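Local structure of Dye-decolorizing peroxidase (Irpex lacteus, 7D8M) at residues Y234-Q243 and D414-P425. The protein is a heme b-binding dye-decolorizing peroxidase that probably uses hydrogen peroxide to oxidise its substrates. Residues are numbered along the deposited sequence; the frame is centred on the assembly and turned at random.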
ATOM      1  N   TYR A 234     -10.674   0.889  21.925  1.00 28.16           N
ATOM      2  CA  TYR A 234     -11.865   0.277  21.339  1.00 28.97           C
ATOM      3  C   TYR A 234     -11.876  -1.238  21.521  1.00 32.49           C
ATOM      4  O   TYR A 234     -12.904  -1.827  21.892  1.00 29.15           O
ATOM      5  CB  TYR A 234     -11.966   0.614  19.853  1.00 28.45           C
ATOM      6  CG  TYR A 234     -13.169  -0.054  19.232  1.00 30.44           C
ATOM      7  CD1 TYR A 234     -14.447   0.407  19.504  1.00 30.73           C
ATOM      8  CD2 TYR A 234     -13.033  -1.170  18.416  1.00 30.33           C
ATOM      9  CE1 TYR A 234     -15.569  -0.212  18.954  1.00 34.31           C
ATOM     10  CE2 TYR A 234     -14.143  -1.800  17.869  1.00 33.29           C
ATOM     11  CZ  TYR A 234     -15.411  -1.316  18.143  1.00 32.94           C
ATOM     12  OH  TYR A 234     -16.529  -1.930  17.605  1.00 35.14           O
ATOM     13  N   VAL A 235     -10.756  -1.897  21.218  1.00 27.30           N
ATOM     14  CA  VAL A 235     -10.760  -3.357  21.273  1.00 27.25           C
ATOM     15  C   VAL A 235     -10.755  -3.835  22.717  1.00 31.42           C
ATOM     16  O   VAL A 235     -11.337  -4.887  23.034  1.00 29.40           O
ATOM     17  CB  VAL A 235      -9.579  -3.945  20.473  1.00 28.89           C
ATOM     18  CG1 VAL A 235      -9.742  -3.637  18.975  1.00 28.80           C
ATOM     19  CG2 VAL A 235      -8.246  -3.418  20.992  1.00 30.94           C
ATOM     20  N   LEU A 236     -10.121  -3.080  23.619  1.00 27.98           N
ATOM     21  CA  LEU A 236     -10.244  -3.385  25.045  1.00 29.32           C
ATOM     22  C   LEU A 236     -11.692  -3.281  25.502  1.00 30.71           C
ATOM     23  O   LEU A 236     -12.208  -4.186  26.169  1.00 33.38           O
ATOM     24  CB  LEU A 236      -9.351  -2.451  25.866  1.00 31.14           C
ATOM     25  CG  LEU A 236      -7.893  -2.915  25.972  1.00 31.72           C
ATOM     26  CD1 LEU A 236      -6.954  -1.823  26.518  1.00 30.05           C
ATOM     27  CD2 LEU A 236      -7.824  -4.186  26.827  1.00 33.46           C
ATOM     28  N   ASP A 237     -12.368  -2.186  25.140  1.00 28.75           N
ATOM     29  CA  ASP A 237     -13.748  -1.964  25.561  1.00 32.31           C
ATOM     30  C   ASP A 237     -14.708  -2.994  24.986  1.00 33.88           C
ATOM     31  O   ASP A 237     -15.801  -3.176  25.533  1.00 34.75           O
ATOM     32  CB  ASP A 237     -14.228  -0.577  25.140  1.00 31.55           C
ATOM     33  CG  ASP A 237     -13.660   0.537  26.002  1.00 35.45           C
ATOM     34  OD1 ASP A 237     -13.021   0.251  27.045  1.00 34.82           O
ATOM     35  OD2 ASP A 237     -13.862   1.710  25.622  1.00 34.39           O
ATOM     36  N   ASN A 238     -14.342  -3.651  23.887  1.00 29.18           N
ATOM     37  CA  ASN A 238     -15.218  -4.616  23.236  1.00 32.78           C
ATOM     38  C   ASN A 238     -14.622  -6.018  23.237  1.00 28.99           C
ATOM     39  O   ASN A 238     -14.982  -6.838  22.388  1.00 29.88           O
ATOM     40  CB  ASN A 238     -15.526  -4.147  21.814  1.00 29.39           C
ATOM     41  CG  ASN A 238     -16.329  -2.870  21.793  1.00 33.42           C
ATOM     42  OD1 ASN A 238     -17.556  -2.911  21.785  1.00 34.28           O
ATOM     43  ND2 ASN A 238     -15.642  -1.718  21.808  1.00 30.85           N
ATOM     44  N   ALA A 239     -13.720  -6.302  24.178  1.00 26.27           N
ATOM     45  CA  ALA A 239     -12.984  -7.561  24.202  1.00 29.57           C
ATOM     46  C   ALA A 239     -13.905  -8.765  24.056  1.00 32.52           C
ATOM     47  O   ALA A 239     -15.001  -8.810  24.625  1.00 31.26           O
ATOM     48  CB  ALA A 239     -12.195  -7.680  25.508  1.00 33.40           C
ATOM     49  N   LEU A 240     -13.449  -9.736  23.276  1.00 29.71           N
ATOM     50  CA  LEU A 240     -14.240 -10.915  22.977  1.00 36.52           C
ATOM     51  C   LEU A 240     -14.045 -11.972  24.059  1.00 36.85           C
ATOM     52  O   LEU A 240     -13.188 -11.851  24.940  1.00 31.36           O
ATOM     53  CB  LEU A 240     -13.862 -11.481  21.609  1.00 29.85           C
ATOM     54  CG  LEU A 240     -14.229 -10.610  20.402  1.00 31.26           C
ATOM     55  CD1 LEU A 240     -13.612 -11.180  19.138  1.00 31.40           C
ATOM     56  CD2 LEU A 240     -15.736 -10.480  20.246  1.00 32.52           C
ATOM     57  N   GLN A 241     -14.849 -13.031  23.968  1.00 34.86           N
ATOM     58  CA  GLN A 241     -14.753 -14.174  24.864  1.00 42.13           C
ATOM     59  C   GLN A 241     -14.784 -15.463  24.056  1.00 48.61           C
ATOM     60  O   GLN A 241     -15.452 -15.544  23.020  1.00 52.70           O
ATOM     61  CB  GLN A 241     -15.897 -14.195  25.883  1.00 45.82           C
ATOM     62  CG  GLN A 241     -15.573 -13.560  27.220  1.00 43.60           C
ATOM     63  CD  GLN A 241     -14.452 -14.256  27.962  1.00 41.84           C
ATOM     64  OE1 GLN A 241     -14.019 -15.346  27.590  1.00 40.63           O
ATOM     65  NE2 GLN A 241     -13.972 -13.620  29.024  1.00 45.34           N
ATOM     66  N   ASN A 242     -14.055 -16.472  24.535  1.00 50.02           N
ATOM     67  CA  ASN A 242     -14.164 -17.817  23.990  1.00 50.25           C
ATOM     68  C   ASN A 242     -15.403 -18.511  24.565  1.00 51.79           C
ATOM     69  O   ASN A 242     -16.054 -18.011  25.485  1.00 53.19           O
ATOM     70  CB  ASN A 242     -12.889 -18.620  24.276  1.00 48.46           C
ATOM     71  CG  ASN A 242     -12.525 -18.652  25.758  1.00 44.96           C
ATOM     72  OD1 ASN A 242     -13.363 -18.406  26.626  1.00 45.42           O
ATOM     73  ND2 ASN A 242     -11.268 -18.965  26.050  1.00 42.97           N
ATOM     74  N   GLN A 243     -15.752 -19.674  24.008  1.00 56.73           N
ATOM     75  CA  GLN A 243     -16.896 -20.389  24.572  1.00 59.29           C
ATOM     76  C   GLN A 243     -16.615 -20.822  26.004  1.00 54.65           C
ATOM     77  O   GLN A 243     -17.530 -20.850  26.836  1.00 56.04           O
ATOM     78  CB  GLN A 243     -17.280 -21.598  23.715  1.00 63.44           C
ATOM     79  CG  GLN A 243     -18.733 -22.061  23.933  1.00 65.62           C
ATOM     80  CD  GLN A 243     -19.744 -21.285  23.089  1.00 69.48           C
ATOM     81  OE1 GLN A 243     -19.401 -20.732  22.038  1.00 66.51           O
ATOM     82  NE2 GLN A 243     -20.992 -21.226  23.559  1.00 72.33           N
ATOM     83  N   ASP A 414     -17.352 -11.325  15.857  1.00 28.44           N
ATOM     84  CA  ASP A 414     -17.511 -12.229  16.994  1.00 28.81           C
ATOM     85  C   ASP A 414     -17.648 -13.664  16.495  1.00 29.49           C
ATOM     86  O   ASP A 414     -18.641 -14.005  15.843  1.00 28.45           O
ATOM     87  CB  ASP A 414     -18.729 -11.830  17.835  1.00 29.47           C
ATOM     88  CG  ASP A 414     -18.802 -12.581  19.158  1.00 33.66           C
ATOM     89  OD1 ASP A 414     -18.097 -13.594  19.311  1.00 33.09           O
ATOM     90  OD2 ASP A 414     -19.567 -12.158  20.049  1.00 35.75           O
ATOM     91  N   PRO A 415     -16.676 -14.535  16.777  1.00 28.81           N
ATOM     92  CA  PRO A 415     -16.739 -15.893  16.221  1.00 28.65           C
ATOM     93  C   PRO A 415     -17.888 -16.704  16.783  1.00 33.88           C
ATOM     94  O   PRO A 415     -18.266 -17.711  16.174  1.00 31.31           O
ATOM     95  CB  PRO A 415     -15.382 -16.499  16.601  1.00 32.31           C
ATOM     96  CG  PRO A 415     -14.915 -15.686  17.778  1.00 33.73           C
ATOM     97  CD  PRO A 415     -15.480 -14.312  17.612  1.00 28.97           C
ATOM     98  N   ARG A 416     -18.463 -16.277  17.906  1.00 31.49           N
ATOM     99  CA  ARG A 416     -19.578 -16.963  18.545  1.00 40.03           C
ATOM    100  C   ARG A 416     -20.923 -16.416  18.099  1.00 38.83           C
ATOM    101  O   ARG A 416     -21.958 -16.913  18.544  1.00 36.99           O
ATOM    102  CB  ARG A 416     -19.465 -16.850  20.071  1.00 37.80           C
ATOM    103  CG  ARG A 416     -18.074 -17.133  20.606  1.00 40.29           C
ATOM    104  CD  ARG A 416     -18.105 -18.011  21.821  1.00 50.68           C
ATOM    105  NE  ARG A 416     -18.282 -17.263  23.061  1.00 57.44           N
ATOM    106  CZ  ARG A 416     -19.319 -17.413  23.880  1.00 60.17           C
ATOM    107  NH1 ARG A 416     -20.286 -18.272  23.577  1.00 61.39           N
ATOM    108  NH2 ARG A 416     -19.394 -16.700  24.998  1.00 60.61           N
ATOM    109  N   ASN A 417     -20.933 -15.405  17.235  1.00 33.66           N
ATOM    110  CA  ASN A 417     -22.179 -14.768  16.836  1.00 35.19           C
ATOM    111  C   ASN A 417     -21.932 -13.921  15.602  1.00 33.19           C
ATOM    112  O   ASN A 417     -21.673 -12.721  15.715  1.00 31.10           O
ATOM    113  CB  ASN A 417     -22.739 -13.909  17.974  1.00 34.04           C
ATOM    114  CG  ASN A 417     -24.067 -13.266  17.623  1.00 35.07           C
ATOM    115  OD1 ASN A 417     -24.626 -13.509  16.555  1.00 32.91           O
ATOM    116  ND2 ASN A 417     -24.583 -12.441  18.527  1.00 37.78           N
ATOM    117  N   ALA A 418     -22.028 -14.536  14.424  1.00 33.42           N
ATOM    118  CA  ALA A 418     -21.786 -13.813  13.184  1.00 29.63           C
ATOM    119  C   ALA A 418     -22.696 -12.604  13.038  1.00 31.69           C
ATOM    120  O   ALA A 418     -22.336 -11.645  12.343  1.00 31.62           O
ATOM    121  CB  ALA A 418     -21.953 -14.755  11.992  1.00 28.97           C
ATOM    122  N   SER A 419     -23.843 -12.603  13.705  1.00 29.71           N
ATOM    123  CA  SER A 419     -24.827 -11.545  13.535  1.00 28.55           C
ATOM    124  C   SER A 419     -24.513 -10.289  14.326  1.00 29.93           C
ATOM    125  O   SER A 419     -25.144  -9.255  14.078  1.00 34.06           O
ATOM    126  CB  SER A 419     -26.218 -12.052  13.951  1.00 34.80           C
ATOM    127  OG  SER A 419     -26.531 -13.275  13.306  1.00 31.21           O
ATOM    128  N   GLU A 420     -23.604 -10.352  15.294  1.00 28.94           N
ATOM    129  CA  GLU A 420     -23.321  -9.182  16.113  1.00 32.68           C
ATOM    130  C   GLU A 420     -22.620  -8.104  15.291  1.00 35.79           C
ATOM    131  O   GLU A 420     -21.598  -8.363  14.649  1.00 32.13           O
ATOM    132  CB  GLU A 420     -22.454  -9.557  17.307  1.00 30.98           C
ATOM    133  CG  GLU A 420     -22.066  -8.345  18.119  1.00 34.62           C
ATOM    134  CD  GLU A 420     -21.151  -8.673  19.270  1.00 41.95           C
ATOM    135  OE1 GLU A 420     -20.949  -9.875  19.537  1.00 48.55           O
ATOM    136  OE2 GLU A 420     -20.641  -7.726  19.914  1.00 48.17           O
ATOM    137  N   SER A 421     -23.162  -6.891  15.328  1.00 31.93           N
ATOM    138  CA  SER A 421     -22.562  -5.756  14.643  1.00 35.77           C
ATOM    139  C   SER A 421     -21.517  -5.078  15.523  1.00 36.21           C
ATOM    140  O   SER A 421     -21.665  -5.005  16.747  1.00 35.09           O
ATOM    141  CB  SER A 421     -23.648  -4.759  14.238  1.00 35.15           C
ATOM    142  OG  SER A 421     -23.166  -3.432  14.253  1.00 41.42           O
ATOM    143  N   PHE A 422     -20.446  -4.605  14.890  1.00 33.43           N
ATOM    144  CA  PHE A 422     -19.453  -3.749  15.524  1.00 33.47           C
ATOM    145  C   PHE A 422     -19.414  -2.441  14.755  1.00 33.53           C
ATOM    146  O   PHE A 422     -19.151  -2.441  13.549  1.00 32.27           O
ATOM    147  CB  PHE A 422     -18.063  -4.391  15.522  1.00 32.42           C
ATOM    148  CG  PHE A 422     -17.923  -5.538  16.476  1.00 32.01           C
ATOM    149  CD1 PHE A 422     -18.345  -6.808  16.116  1.00 31.05           C
ATOM    150  CD2 PHE A 422     -17.370  -5.346  17.731  1.00 31.57           C
ATOM    151  CE1 PHE A 422     -18.216  -7.866  16.995  1.00 32.32           C
ATOM    152  CE2 PHE A 422     -17.243  -6.404  18.621  1.00 35.54           C
ATOM    153  CZ  PHE A 422     -17.663  -7.666  18.248  1.00 33.16           C
ATOM    154  N   THR A 423     -19.691  -1.337  15.439  1.00 33.67           N
ATOM    155  CA  THR A 423     -19.522  -0.010  14.858  1.00 31.07           C
ATOM    156  C   THR A 423     -18.158   0.488  15.314  1.00 32.87           C
ATOM    157  O   THR A 423     -17.980   0.912  16.459  1.00 30.54           O
ATOM    158  CB  THR A 423     -20.640   0.935  15.266  1.00 32.42           C
ATOM    159  OG1 THR A 423     -21.885   0.407  14.796  1.00 35.09           O
ATOM    160  CG2 THR A 423     -20.411   2.306  14.644  1.00 34.07           C
ATOM    161  N   VAL A 424     -17.190   0.404  14.413  1.00 29.67           N
ATOM    162  CA  VAL A 424     -15.795   0.668  14.743  1.00 30.28           C
ATOM    163  C   VAL A 424     -15.519   2.148  14.512  1.00 26.98           C
ATOM    164  O   VAL A 424     -15.804   2.665  13.423  1.00 26.20           O
ATOM    165  CB  VAL A 424     -14.876  -0.229  13.902  1.00 30.69           C
ATOM    166  CG1 VAL A 424     -13.436  -0.147  14.399  1.00 30.17           C
ATOM    167  CG2 VAL A 424     -15.420  -1.673  13.915  1.00 27.79           C
ATOM    168  N   PRO A 425     -15.016   2.869  15.513  1.00 29.32           N
ATOM    169  CA  PRO A 425     -14.633   4.265  15.288  1.00 31.12           C
ATOM    170  C   PRO A 425     -13.583   4.344  14.198  1.00 30.76           C
ATOM    171  O   PRO A 425     -12.855   3.384  13.930  1.00 27.82           O
ATOM    172  CB  PRO A 425     -14.067   4.706  16.640  1.00 31.43           C
ATOM    173  CG  PRO A 425     -13.638   3.434  17.296  1.00 30.43           C
ATOM    174  CD  PRO A 425     -14.621   2.398  16.850  1.00 30.41           C
TER
HETATM  175  O   HOH W   1     -18.910  -1.363  18.379  1.00 31.56           O
HETATM  176  O   HOH W   2     -19.033  -5.460  21.146  1.00 41.54           O
HETATM  177  O   HOH W   3     -17.400 -13.268  22.486  1.00 35.95           O
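The Tyr-234 ring has Pro-425 CD over one face and Asn-238 ND2 over the other, both toward the rim. Pro-425 CD makes a CH-pi contact, 3.6 Å from the centroid of the Tyr-234 ring. Asn-238 ND2 donates an almost straight hydrogen bond to Tyr-234 O (2.7 Å, 177°). This fixes the amide where helix 228-237 ends. The Tyr-234 ring stands with CG anti to the backbone N (chi1 178°), which carries OH to the edge of the Phe-422 ring, 3.5 Å from Phe-422 CD2. A water hydrogen-bonds to Tyr-234 OH (2.6 Å) and donates to Thr-423 O. Replacing Tyr-234 by an alanine is likely to leave Pro-425 CD without its aromatic partner and the water without the phenol oxygen that holds it. Helix 228-237 follows strand 217-226 of a four-stranded antiparallel sheet. Its partner is the turn-rich chain from Asp-414 into strand 421-423, which pairs antiparallel with strand 409-411. The Val-424 side chain is about 11 Å from that of His-312, the axial heme ligand. Leu-240 CD2 meets Phe-422 CZ and the carboxylate carbon of Asp-414. A second water links Asn-238 OD1 to Glu-420 OE2. Arg-416 NE gives a weak hydrogen bond to Gln-241 O (3.3 Å).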